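Local coordinates for cell wall surface anchor family protein (Streptococcus agalactiae, PDB 3PHS) that serves as a minor pilin of the bacterial pilus and mediates adhesion to lung epithelial cells through an IgG-like domain, at residues D26-Q31 and A35-T40; Q48-K53 and L67-L72; Q78-T83 and Q94-I99; T149-A154 and S213-G218; L160-K163 and P168-V171. All blocks are in the same frame, centred on the assembly; numbering follows the deposited sequence.

Contact 1. Residues D26-Q31 and A35-T40; sequences DRPNPQ and APKEGT
Asp26 and Lys37 come within 4.7 Å at their CA atoms, and one backbone bond, Lys37 N to Asp26 O at 2.8 Å, ties the start of 26-31 to the middle of 35-40. Both belong to the long irregular loop that joins strand 13-21 to strand 40-41 in what is probably an Ig-like domain of the pilin, so the bond closes a loop on itself without making a sheet. It is nearly straight, 171° at the hydrogen, and reaches the carbonyl in its plane on a lone pair. Pro36, which has no N-H to offer and a stiff ring, turns its CB toward the same carbonyl and also lies against the aliphatic CG of Arg27, 4.0 Å from Pro36 CB. Arg27 runs out extended past Pro36, its CG anti to the backbone N (chi1 -151°), and its guanidinium ends among carbonyls: NH2 bonds Gln31 O in the guanidinium plane and also Tyr128 O. Several N-H groups in one plane suit a place with carbonyls from two parts of the chain. On the outer side the extended Lys37 crosses Pro28 at about a right angle, its CE-NZ end against the ring. Asp26 is buried, and its carboxylate forms a salt bridge with Arg23, which probably helps to keep it charged beside Glu38. What meets that carboxylate from Glu38 is a methylene, with Glu38 CB 3.4 Å from Asp26 OD1.

Contact 2. Residues Q48-K53 and L67-L72; sequences QLYQLK and LTITEL
Tyr50 and Leu72 make the tight half of this contact between strand residues 48-52 and the start of helix 69-75. Tyr50 CG lies beside the backbone N, opposite the carbonyl carbon (chi1 -69°), which directs the ring at the helix. The two side chains cross at about a right angle, and Leu72 lays its CB over one face of the phenol ring, a CH-pi contact 3.6 Å from the ring centroid and 17° off the normal. CB sits toward the rim, closest to Tyr50 CE2 at 3.5 Å, while Leu72 CD1 reaches the other flank of the ring, 3.8 Å from Tyr50 CE1. A broad flat ring suits a helix resting on a sheet, since it fills the gap and still carries a hydroxyl to the margin.

That margin is looser. Tyr50 OH stands 4.3 Å from Ile69 O, too far for a direct bond, and a water bridges them, 2.7 Å from Tyr50 OH and donating to Ile69 O. Beyond it, Gln48 NE2 merely grazes Ile69 CD1 at 4.3 Å. The helix begins with a capping box: Thr68 N donates to Glu71 OE1 at 2.9 Å, and Glu71 N returns a weak bond to Thr68 OG1, so each side chain takes the other's backbone N-H.

Trp64 of helix 60-65 touches both Tyr50 and Leu72. Leu103 of strand 98-106 and Ala76 and Val79 of strand 76-83 pack on Tyr50, so both helices and both neighbouring strands enclose its ring.

Contact 3. Residues Q78-T83 and Q94-I99; sequences QVFEAT and QLPDGI
The backbones of 78-83 and 94-99 stay well apart, 8.5 Å between the CA atoms of Phe80 and Leu95 and 9.4 Å between those of Gln78 and Pro96; no hydrogen bond joins the segments, and side chains alone span the gap. Phe80 CG lies beside its backbone N (chi1 -60°), which turns the ring toward Leu95 and lets Leu95 CD1 sit over one face, toward the rim, in a CH-pi contact 4.0 Å from the centroid. The two side chains slide past each other in opposite directions, which leaves one leucine methyl on the ring, with CD1 3.7 Å from Phe80 CD2. Strand 76-83 is an outermost strand of one sheet of what is probably an Ig-like domain, whereas Leu95 ends a strand of the other, just after the chain turns a corner at Gln94. The pair is therefore packing between the two sheets, near the edge of the sandwich, and Phe92 and Tyr100 join it. Pro96, with its fixed ring, follows in the link to strand 98-106 and brings its CD to 3.9 Å from Phe80 CZ. Gln78, extended beyond CG, crosses the proline at about a right angle and sets NE2 3.4 Å from Pro96 CG. NE2 also bonds Gln51 OE1, which probably pays for placing an amide against an apolar ring.

Contact 4. Residues T149-A154 and S213-G218; sequences TKKPLA and SGYQIG
Leu153 and Tyr215 bring together the end of the 149-154 segment and a short, weakly bonded strand at 215-216 in the prealbumin-like domain. Their CA atoms are 10.0 Å apart, so the link depends entirely on side chains, and no hydrogen bond crosses it.

The CH-pi contact is the clearest element. Leu153 CD1 stands over the centre of the phenol ring, 4.0 Å from the centroid and only 8° off the normal. The other methyl works differently: Leu153 CD2 lies further out along the ring, 3.7 Å from Tyr215 CE1 and 4.0 Å from Tyr215 OH. A forked leucine suits this position, because one branch can occupy the middle of the face while the second follows the ring toward its hydroxyl. Tyr215 has CG beside its backbone N (chi1 -61°), and from there the ring extends across the gap with one face against the leucine.

A looser aliphatic contact flanks the hydroxyl. Lys151 runs extended and passes the tyrosine at about a right angle, setting its CE 3.7 Å from Tyr215 OH. Here CE alone does the touching, not the ammonium, and a long flexible chain is well suited to an exposed edge.

Strand 149-152 pairs with strand 135-146, through which the backbone of Lys151 is bonded to Gly144. On the other side, strand 215-216 pairs with strand 231-240, Gln216 bonding Lys239 through the backbone. Asn238 of that strand touches both Leu153 and Tyr215, and Lys142 of strand 135-146 touches Leu153, so the contact joins the end of one short strand to another within one curled sheet.

Contact 5. Residues L160-K163 and P168-V171; sequences LYEK and PIRV
A loop after strand 157-162 of the prealbumin-like domain brings residues 168-171 back beside the end of that strand, and Leu160 O meets Ile169 N there. This bond is 2.7 Å long and fairly straight, 167° at the hydrogen, with the donor tilted 21° from the carbonyl plane. A water supplements it, accepting from Leu160 N and apparently donating to Ile169 O, though it has other possible acceptors. Pro168 lacks an amide hydrogen, but its CA makes a CH...O contact of 3.3 Å with the same Leu160 O.

The proline also meets Tyr161. Both side chains point the same way, side by side, and Pro168 CA lies over one ring face, 4.0 Å from the centroid, while Pro168 CG comes within 3.3 Å of Tyr161 OH. A flat aromatic face suits the rigid, compact proline, and the hydroxyl is bonded to Glu159. Ile169 turns the other way, to the apolar interior. Its CG1 lies beside the backbone N (chi1 -73°), from where Ile169 CD1 presses on the strand backbone, 3.4 Å from Glu162 N, and approaches Leu160 CG at 4.1 Å. Leu199 and Tyr204 pack on the same isoleucine.

With only one direct bond between the segments, the returning chain is probably held as much by Pro168 on Tyr161 and by the buried Ile169 as by backbone pairing.

Contacts 2 and 3 are the one pair that touches. Their centres lie 11 Å apart, and strand 46-52 joins them: Leu49 N probably bonds Phe80 O, Leu52 N probably bonds Ile99 O, and Tyr50 packs on Val79. Contact 2 places helix 69-75 against this four-stranded sheet, while contact 3 links its edge to the other sheet of the same domain. Contact 1, at a peripheral loop, keeps about 13 Å from contact 3 at the nearest atoms. Contacts 4 and 5 both fall in the prealbumin-like range, centres 23 Å apart, with contact 5 enclosed in sequence between the segments of contact 4. Contacts 3 and 4, 54 Å apart at their centres, mark the elongation of the pilin.

Contact 1. Residues D26-Q31 and A35-T40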
# COMPACT_ATOMS: atom_id res chain seq x y z
N ASP A 26 -13.44 -16.97 4.88
CA ASP A 26 -14.61 -16.26 5.39
C ASP A 26 -15.33 -15.50 4.28
O ASP A 26 -16.45 -15.03 4.47
CB ASP A 26 -14.22 -15.23 6.48
CG ASP A 26 -13.66 -15.88 7.75
OD1 ASP A 26 -14.09 -17.00 8.10
OD2 ASP A 26 -12.79 -15.24 8.41
N ARG A 27 -14.68 -15.33 3.14
CA ARG A 27 -15.28 -14.51 2.10
C ARG A 27 -15.07 -15.03 0.70
O ARG A 27 -14.45 -14.34 -0.13
CB ARG A 27 -14.82 -13.06 2.22
CG ARG A 27 -15.87 -12.11 1.69
CD ARG A 27 -15.41 -10.66 1.68
NE ARG A 27 -16.49 -9.87 1.10
CZ ARG A 27 -16.52 -8.54 1.04
NH1 ARG A 27 -15.51 -7.81 1.53
NH2 ARG A 27 -17.57 -7.95 0.49
N PRO A 28 -15.60 -16.23 0.40
CA PRO A 28 -15.53 -16.74 -0.97
C PRO A 28 -16.39 -15.88 -1.88
O PRO A 28 -17.40 -15.33 -1.43
CB PRO A 28 -16.14 -18.15 -0.87
CG PRO A 28 -17.07 -18.07 0.31
CD PRO A 28 -16.45 -17.07 1.27
N ASN A 29 -15.99 -15.73 -3.14
CA ASN A 29 -16.79 -14.94 -4.10
C ASN A 29 -17.25 -13.60 -3.47
O ASN A 29 -18.45 -13.34 -3.35
CB ASN A 29 -18.01 -15.77 -4.60
CG ASN A 29 -18.81 -15.06 -5.70
OD1 ASN A 29 -20.01 -15.31 -5.88
ND2 ASN A 29 -18.15 -14.18 -6.45
N PRO A 30 -16.30 -12.76 -3.03
CA PRO A 30 -16.72 -11.54 -2.33
C PRO A 30 -17.65 -10.67 -3.17
O PRO A 30 -17.40 -10.43 -4.37
CB PRO A 30 -15.39 -10.81 -2.04
CG PRO A 30 -14.40 -11.40 -3.00
CD PRO A 30 -14.83 -12.83 -3.21
N GLN A 31 -18.73 -10.21 -2.54
CA GLN A 31 -19.71 -9.33 -3.16
C GLN A 31 -20.01 -8.23 -2.15
O GLN A 31 -20.11 -8.49 -0.95
CB GLN A 31 -21.00 -10.07 -3.55
CG GLN A 31 -20.83 -11.26 -4.53
CD GLN A 31 -20.30 -10.85 -5.91
OE1 GLN A 31 -19.45 -11.54 -6.51
NE2 GLN A 31 -20.81 -9.75 -6.44
N ALA A 35 -22.15 -10.05 3.66
CA ALA A 35 -21.23 -10.13 4.81
C ALA A 35 -20.31 -11.34 4.71
O ALA A 35 -20.73 -12.42 4.30
CB ALA A 35 -22.02 -10.18 6.14
N PRO A 36 -19.03 -11.15 5.09
CA PRO A 36 -18.21 -12.35 5.24
C PRO A 36 -18.74 -13.18 6.41
O PRO A 36 -19.47 -12.67 7.28
CB PRO A 36 -16.80 -11.80 5.54
CG PRO A 36 -17.01 -10.43 6.01
CD PRO A 36 -18.27 -9.92 5.34
N LYS A 37 -18.36 -14.46 6.40
CA LYS A 37 -18.84 -15.45 7.36
C LYS A 37 -18.31 -15.17 8.77
O LYS A 37 -18.98 -15.47 9.77
CB LYS A 37 -18.45 -16.85 6.88
CG LYS A 37 -19.11 -17.22 5.54
CD LYS A 37 -18.62 -18.57 5.02
CE LYS A 37 -19.29 -18.92 3.67
NZ LYS A 37 -18.86 -20.27 3.13
N GLU A 38 -17.12 -14.59 8.82
CA GLU A 38 -16.48 -14.17 10.06
C GLU A 38 -15.71 -12.92 9.66
O GLU A 38 -15.46 -12.69 8.47
CB GLU A 38 -15.48 -15.21 10.58
CG GLU A 38 -16.05 -16.57 11.05
CD GLU A 38 -16.93 -16.46 12.27
OE1 GLU A 38 -16.69 -15.58 13.13
OE2 GLU A 38 -17.88 -17.29 12.38
N GLY A 39 -15.29 -12.14 10.65
CA GLY A 39 -14.50 -10.95 10.35
C GLY A 39 -14.32 -10.07 11.56
O GLY A 39 -15.25 -9.92 12.36
N THR A 40 -13.15 -9.46 11.68
CA THR A 40 -12.85 -8.64 12.85
C THR A 40 -13.06 -7.17 12.51
O THR A 40 -12.47 -6.68 11.55
CB THR A 40 -11.37 -8.83 13.30
OG1 THR A 40 -11.09 -10.22 13.42
CG2 THR A 40 -11.11 -8.13 14.64

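Contact 2. Residues Q48-K53 and L67-L72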
# COMPACT_ATOMS: atom_id res chain seq x y z
N GLN A 48 -14.39 7.93 2.76
CA GLN A 48 -14.97 9.07 2.08
C GLN A 48 -15.87 8.60 0.96
O GLN A 48 -15.53 7.65 0.25
CB GLN A 48 -13.89 10.00 1.56
CG GLN A 48 -13.11 10.58 2.69
CD GLN A 48 -12.02 11.51 2.28
OE1 GLN A 48 -11.51 12.26 3.12
NE2 GLN A 48 -11.64 11.49 1.01
N LEU A 49 -17.00 9.29 0.80
CA LEU A 49 -17.96 8.99 -0.25
C LEU A 49 -18.14 10.22 -1.12
O LEU A 49 -18.47 11.29 -0.61
CB LEU A 49 -19.29 8.51 0.37
CG LEU A 49 -19.49 7.03 0.72
CD1 LEU A 49 -19.70 6.20 -0.52
CD2 LEU A 49 -18.39 6.40 1.57
N TYR A 50 -17.91 10.06 -2.43
CA TYR A 50 -17.97 11.15 -3.41
C TYR A 50 -19.23 10.99 -4.24
O TYR A 50 -19.41 9.99 -4.92
CB TYR A 50 -16.71 11.16 -4.28
CG TYR A 50 -15.51 11.57 -3.47
CD1 TYR A 50 -14.84 10.65 -2.65
CD2 TYR A 50 -15.09 12.90 -3.45
CE1 TYR A 50 -13.74 11.05 -1.88
CE2 TYR A 50 -14.01 13.31 -2.67
CZ TYR A 50 -13.33 12.38 -1.91
OH TYR A 50 -12.29 12.81 -1.14
N GLN A 51 -20.14 11.96 -4.11
CA GLN A 51 -21.39 11.95 -4.86
C GLN A 51 -21.11 12.31 -6.33
O GLN A 51 -20.65 13.41 -6.62
CB GLN A 51 -22.31 13.00 -4.25
CG GLN A 51 -23.76 12.95 -4.64
CD GLN A 51 -24.48 14.04 -3.86
OE1 GLN A 51 -25.07 13.78 -2.82
NE2 GLN A 51 -24.32 15.26 -4.29
N LEU A 52 -21.39 11.38 -7.25
CA LEU A 52 -21.12 11.63 -8.67
C LEU A 52 -22.01 12.73 -9.24
O LEU A 52 -23.16 12.86 -8.85
CB LEU A 52 -21.30 10.35 -9.51
CG LEU A 52 -20.06 9.47 -9.67
CD1 LEU A 52 -19.57 8.95 -8.30
CD2 LEU A 52 -20.36 8.32 -10.62
N LYS A 53 -21.43 13.53 -10.14
CA LYS A 53 -22.20 14.53 -10.89
C LYS A 53 -22.68 13.97 -12.22
O LYS A 53 -23.68 14.44 -12.76
CB LYS A 53 -21.36 15.78 -11.14
CG LYS A 53 -21.00 16.55 -9.88
CD LYS A 53 -20.30 17.88 -10.20
CE LYS A 53 -21.24 19.08 -10.04
NZ LYS A 53 -22.57 18.94 -10.74
N LEU A 67 -8.54 8.71 -10.71
CA LEU A 67 -8.44 10.07 -10.18
C LEU A 67 -7.59 10.16 -8.92
O LEU A 67 -7.64 9.26 -8.07
CB LEU A 67 -9.83 10.63 -9.88
CG LEU A 67 -10.83 10.62 -11.03
CD1 LEU A 67 -12.15 11.24 -10.55
CD2 LEU A 67 -10.27 11.37 -12.24
N THR A 68 -6.80 11.23 -8.82
CA THR A 68 -6.10 11.50 -7.56
C THR A 68 -7.11 11.96 -6.51
O THR A 68 -8.27 12.34 -6.83
CB THR A 68 -4.99 12.60 -7.72
OG1 THR A 68 -5.61 13.88 -7.88
CG2 THR A 68 -4.06 12.31 -8.89
N ILE A 69 -6.67 11.97 -5.25
CA ILE A 69 -7.55 12.31 -4.15
C ILE A 69 -8.18 13.69 -4.30
O ILE A 69 -9.38 13.86 -4.06
CB ILE A 69 -6.87 12.11 -2.75
CG1 ILE A 69 -7.91 12.24 -1.64
CG2 ILE A 69 -5.70 13.08 -2.54
CD1 ILE A 69 -7.56 11.41 -0.37
N THR A 70 -7.40 14.67 -4.73
CA THR A 70 -7.96 16.02 -4.91
C THR A 70 -8.87 16.10 -6.12
O THR A 70 -9.82 16.87 -6.11
CB THR A 70 -6.87 17.14 -4.97
OG1 THR A 70 -5.98 16.89 -6.07
CG2 THR A 70 -6.09 17.18 -3.63
N GLU A 71 -8.61 15.27 -7.14
CA GLU A 71 -9.47 15.22 -8.33
C GLU A 71 -10.88 14.70 -8.03
O GLU A 71 -11.86 15.10 -8.68
CB GLU A 71 -8.82 14.38 -9.45
CG GLU A 71 -7.52 15.00 -9.98
CD GLU A 71 -6.88 14.23 -11.12
OE1 GLU A 71 -6.88 12.97 -11.14
OE2 GLU A 71 -6.35 14.93 -12.01
N LEU A 72 -10.97 13.81 -7.04
CA LEU A 72 -12.24 13.24 -6.60
C LEU A 72 -13.16 14.38 -6.21
O LEU A 72 -14.32 14.44 -6.64
CB LEU A 72 -12.03 12.29 -5.40
CG LEU A 72 -11.20 11.01 -5.64
CD1 LEU A 72 -10.99 10.27 -4.31
CD2 LEU A 72 -11.86 10.07 -6.66
O HOH W 1 -10.87 14.81 -2.24

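Contact 3. Residues Q78-T83 and Q94-I99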
# COMPACT_ATOMS: atom_id res chain seq x y z
N GLN A 78 -21.22 16.49 -3.84
CA GLN A 78 -21.12 16.60 -2.38
C GLN A 78 -20.09 15.51 -1.97
O GLN A 78 -19.92 14.52 -2.70
CB GLN A 78 -22.45 16.29 -1.67
CG GLN A 78 -23.47 17.45 -1.55
CD GLN A 78 -24.63 17.13 -0.61
OE1 GLN A 78 -24.78 17.76 0.43
NE2 GLN A 78 -25.45 16.15 -0.97
N VAL A 79 -19.41 15.71 -0.85
CA VAL A 79 -18.46 14.74 -0.31
C VAL A 79 -18.85 14.47 1.15
O VAL A 79 -19.21 15.39 1.88
CB VAL A 79 -17.00 15.27 -0.39
CG1 VAL A 79 -15.99 14.26 0.19
CG2 VAL A 79 -16.62 15.64 -1.83
N PHE A 80 -18.80 13.20 1.56
CA PHE A 80 -19.17 12.82 2.92
C PHE A 80 -18.05 11.99 3.50
O PHE A 80 -17.41 11.25 2.77
CB PHE A 80 -20.43 11.96 2.91
CG PHE A 80 -21.63 12.66 2.31
CD1 PHE A 80 -21.78 12.75 0.93
CD2 PHE A 80 -22.62 13.18 3.13
CE1 PHE A 80 -22.89 13.40 0.36
CE2 PHE A 80 -23.75 13.82 2.58
CZ PHE A 80 -23.86 13.93 1.19
N GLU A 81 -17.81 12.12 4.80
CA GLU A 81 -16.80 11.29 5.49
C GLU A 81 -17.38 10.63 6.73
O GLU A 81 -18.27 11.21 7.42
CB GLU A 81 -15.52 12.08 5.85
CG GLU A 81 -15.67 13.15 6.94
CD GLU A 81 -14.56 13.16 8.04
OE1 GLU A 81 -13.34 13.29 7.67
OE2 GLU A 81 -14.92 13.08 9.28
N ALA A 82 -16.86 9.45 7.06
CA ALA A 82 -17.17 8.82 8.33
C ALA A 82 -16.04 7.92 8.73
O ALA A 82 -15.38 7.32 7.87
CB ALA A 82 -18.50 8.00 8.27
N THR A 83 -15.82 7.84 10.02
CA THR A 83 -14.79 6.97 10.59
C THR A 83 -15.44 5.73 11.19
O THR A 83 -16.39 5.83 11.96
CB THR A 83 -14.03 7.73 11.68
OG1 THR A 83 -13.43 8.90 11.10
CG2 THR A 83 -12.98 6.86 12.32
N GLN A 94 -28.64 10.01 5.92
CA GLN A 94 -29.44 10.86 5.03
C GLN A 94 -28.71 11.34 3.78
O GLN A 94 -28.76 12.53 3.42
CB GLN A 94 -30.03 12.02 5.81
CG GLN A 94 -30.79 11.52 7.03
CD GLN A 94 -31.86 12.46 7.47
OE1 GLN A 94 -31.73 13.11 8.51
NE2 GLN A 94 -32.93 12.56 6.68
N LEU A 95 -28.01 10.41 3.13
CA LEU A 95 -27.38 10.72 1.85
C LEU A 95 -28.47 10.85 0.79
O LEU A 95 -29.39 10.01 0.76
CB LEU A 95 -26.41 9.60 1.47
CG LEU A 95 -24.93 9.74 1.86
CD1 LEU A 95 -24.69 10.13 3.30
CD2 LEU A 95 -24.22 8.42 1.50
N PRO A 96 -28.38 11.89 -0.07
CA PRO A 96 -29.30 12.03 -1.19
C PRO A 96 -29.18 10.85 -2.13
O PRO A 96 -28.08 10.27 -2.29
CB PRO A 96 -28.81 13.29 -1.89
CG PRO A 96 -28.19 14.08 -0.82
CD PRO A 96 -27.47 13.05 0.00
N ASP A 97 -30.31 10.50 -2.71
CA ASP A 97 -30.37 9.47 -3.71
C ASP A 97 -29.33 9.80 -4.79
O ASP A 97 -29.21 10.96 -5.22
CB ASP A 97 -31.81 9.44 -4.24
CG ASP A 97 -32.07 8.24 -5.08
OD1 ASP A 97 -31.57 8.23 -6.22
OD2 ASP A 97 -32.75 7.30 -4.61
N GLY A 98 -28.52 8.82 -5.18
CA GLY A 98 -27.42 9.10 -6.11
C GLY A 98 -26.45 7.95 -6.25
O GLY A 98 -26.67 6.88 -5.70
N ILE A 99 -25.38 8.19 -7.02
CA ILE A 99 -24.30 7.22 -7.20
C ILE A 99 -23.10 7.77 -6.46
O ILE A 99 -22.77 8.93 -6.62
CB ILE A 99 -23.92 6.98 -8.71
CG1 ILE A 99 -25.14 6.57 -9.58
CG2 ILE A 99 -22.78 5.95 -8.84
CD1 ILE A 99 -25.97 5.51 -8.99

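Contact 4. Residues T149-A154 and S213-G218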
# COMPACT_ATOMS: atom_id res chain seq x y z
N THR A 149 33.77 -12.38 -7.63
CA THR A 149 33.50 -12.62 -6.22
C THR A 149 32.50 -11.65 -5.60
O THR A 149 32.62 -10.44 -5.75
CB THR A 149 34.81 -12.61 -5.38
OG1 THR A 149 35.74 -13.54 -5.96
CG2 THR A 149 34.53 -13.05 -3.97
N LYS A 150 31.53 -12.20 -4.89
CA LYS A 150 30.49 -11.40 -4.25
C LYS A 150 30.53 -11.62 -2.74
O LYS A 150 30.72 -12.75 -2.29
CB LYS A 150 29.13 -11.78 -4.84
CG LYS A 150 29.13 -11.70 -6.37
CD LYS A 150 27.93 -12.32 -7.01
CE LYS A 150 28.10 -12.29 -8.51
NZ LYS A 150 26.80 -12.41 -9.21
N LYS A 151 30.42 -10.54 -1.97
CA LYS A 151 30.39 -10.65 -0.51
C LYS A 151 29.32 -9.71 0.05
O LYS A 151 29.08 -8.65 -0.52
CB LYS A 151 31.76 -10.32 0.08
CG LYS A 151 32.21 -8.89 -0.20
CD LYS A 151 33.48 -8.51 0.56
CE LYS A 151 33.75 -7.02 0.40
NZ LYS A 151 35.04 -6.58 1.01
N PRO A 152 28.71 -10.08 1.19
CA PRO A 152 27.73 -9.20 1.84
C PRO A 152 28.28 -7.80 2.11
O PRO A 152 29.46 -7.63 2.47
CB PRO A 152 27.45 -9.92 3.17
CG PRO A 152 27.77 -11.35 2.90
CD PRO A 152 28.96 -11.30 1.98
N LEU A 153 27.43 -6.80 1.93
CA LEU A 153 27.82 -5.43 2.15
C LEU A 153 27.00 -4.84 3.26
O LEU A 153 25.76 -4.78 3.16
CB LEU A 153 27.59 -4.60 0.90
CG LEU A 153 28.72 -4.30 -0.06
CD1 LEU A 153 28.21 -3.18 -0.92
CD2 LEU A 153 30.00 -3.89 0.68
N ALA A 154 27.69 -4.37 4.29
CA ALA A 154 27.05 -3.74 5.44
C ALA A 154 26.90 -2.23 5.29
O ALA A 154 27.65 -1.57 4.55
CB ALA A 154 27.83 -4.09 6.74
N SER A 213 31.58 3.12 0.29
CA SER A 213 32.63 3.73 -0.48
C SER A 213 33.36 2.63 -1.27
O SER A 213 33.67 1.53 -0.75
CB SER A 213 33.57 4.58 0.40
OG SER A 213 34.78 3.92 0.72
N GLY A 214 33.55 2.93 -2.55
CA GLY A 214 34.20 2.02 -3.47
C GLY A 214 33.21 1.39 -4.43
O GLY A 214 33.63 0.75 -5.40
N TYR A 215 31.91 1.59 -4.18
CA TYR A 215 30.83 0.96 -4.95
C TYR A 215 29.88 1.95 -5.59
O TYR A 215 29.76 3.09 -5.14
CB TYR A 215 30.02 -0.01 -4.08
CG TYR A 215 30.81 -1.15 -3.51
CD1 TYR A 215 31.42 -1.05 -2.26
CD2 TYR A 215 30.95 -2.34 -4.22
CE1 TYR A 215 32.14 -2.09 -1.74
CE2 TYR A 215 31.67 -3.40 -3.70
CZ TYR A 215 32.26 -3.27 -2.47
OH TYR A 215 32.96 -4.29 -1.95
N GLN A 216 29.20 1.50 -6.64
CA GLN A 216 28.22 2.29 -7.35
C GLN A 216 26.84 1.73 -7.07
O GLN A 216 26.67 0.51 -6.95
CB GLN A 216 28.41 2.17 -8.86
CG GLN A 216 29.52 2.97 -9.51
CD GLN A 216 29.56 2.71 -11.02
OE1 GLN A 216 28.93 1.76 -11.50
NE2 GLN A 216 30.28 3.53 -11.76
N ILE A 217 25.85 2.61 -6.98
CA ILE A 217 24.45 2.17 -7.05
C ILE A 217 24.15 1.77 -8.50
O ILE A 217 24.21 2.60 -9.42
CB ILE A 217 23.48 3.26 -6.51
CG1 ILE A 217 23.75 3.54 -5.03
CG2 ILE A 217 22.02 2.84 -6.76
CD1 ILE A 217 22.98 4.71 -4.46
N GLY A 218 23.87 0.48 -8.71
CA GLY A 218 23.61 -0.06 -10.05
C GLY A 218 22.14 -0.02 -10.42
O GLY A 218 21.76 0.52 -11.46

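Contact 5. Residues L160-K163 and P168-V171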
# COMPACT_ATOMS: atom_id res chain seq x y z
N LEU A 160 11.84 1.92 1.44
CA LEU A 160 10.84 1.04 0.84
C LEU A 160 9.56 1.83 0.58
O LEU A 160 9.16 2.65 1.42
CB LEU A 160 10.56 -0.14 1.77
CG LEU A 160 9.58 -1.20 1.25
CD1 LEU A 160 10.14 -1.99 0.08
CD2 LEU A 160 9.18 -2.15 2.38
N TYR A 161 8.95 1.62 -0.58
CA TYR A 161 7.73 2.30 -0.97
C TYR A 161 6.70 1.28 -1.42
O TYR A 161 7.06 0.23 -1.90
CB TYR A 161 8.01 3.23 -2.16
CG TYR A 161 8.86 4.41 -1.78
CD1 TYR A 161 10.25 4.29 -1.68
CD2 TYR A 161 8.28 5.64 -1.51
CE1 TYR A 161 11.04 5.39 -1.30
CE2 TYR A 161 9.05 6.73 -1.15
CZ TYR A 161 10.43 6.61 -1.06
OH TYR A 161 11.17 7.72 -0.68
N GLU A 162 5.42 1.60 -1.28
CA GLU A 162 4.41 0.88 -2.06
C GLU A 162 4.69 1.21 -3.53
O GLU A 162 5.18 2.31 -3.83
CB GLU A 162 3.00 1.32 -1.65
CG GLU A 162 2.65 0.98 -0.20
CD GLU A 162 1.28 1.48 0.25
OE1 GLU A 162 0.58 2.15 -0.54
OE2 GLU A 162 0.90 1.19 1.39
N LYS A 163 4.37 0.29 -4.44
CA LYS A 163 4.47 0.56 -5.88
C LYS A 163 3.75 1.87 -6.23
O LYS A 163 2.61 2.09 -5.81
CB LYS A 163 3.89 -0.60 -6.71
CG LYS A 163 4.29 -0.51 -8.18
CD LYS A 163 3.61 -1.55 -9.05
CE LYS A 163 3.90 -1.24 -10.52
NZ LYS A 163 4.06 -2.47 -11.35
N PRO A 168 7.65 6.90 1.89
CA PRO A 168 8.36 5.71 2.35
C PRO A 168 7.64 4.99 3.49
O PRO A 168 7.06 5.64 4.36
CB PRO A 168 9.72 6.24 2.84
CG PRO A 168 9.82 7.66 2.37
CD PRO A 168 8.44 8.14 2.07
N ILE A 169 7.70 3.66 3.47
CA ILE A 169 7.20 2.79 4.53
C ILE A 169 8.21 2.78 5.67
O ILE A 169 9.41 2.61 5.43
CB ILE A 169 6.99 1.35 3.97
CG1 ILE A 169 5.75 1.33 3.07
CG2 ILE A 169 6.84 0.29 5.08
CD1 ILE A 169 5.92 0.48 1.87
N ARG A 170 7.74 2.95 6.90
CA ARG A 170 8.64 3.01 8.06
C ARG A 170 8.68 1.69 8.83
O ARG A 170 7.72 0.92 8.79
CB ARG A 170 8.30 4.22 8.94
CG ARG A 170 8.35 5.53 8.12
CD ARG A 170 8.10 6.81 8.92
NE ARG A 170 6.68 6.98 9.25
CZ ARG A 170 6.20 6.95 10.50
NH1 ARG A 170 7.02 6.76 11.53
NH2 ARG A 170 4.90 7.10 10.71
N VAL A 171 9.80 1.43 9.50
CA VAL A 171 10.05 0.12 10.11
C VAL A 171 10.59 0.30 11.54
O VAL A 171 11.37 1.22 11.79
CB VAL A 171 11.04 -0.72 9.23
CG1 VAL A 171 11.38 -2.05 9.87
CG2 VAL A 171 10.48 -0.93 7.81
O HOH W 2 11.49 3.20 3.94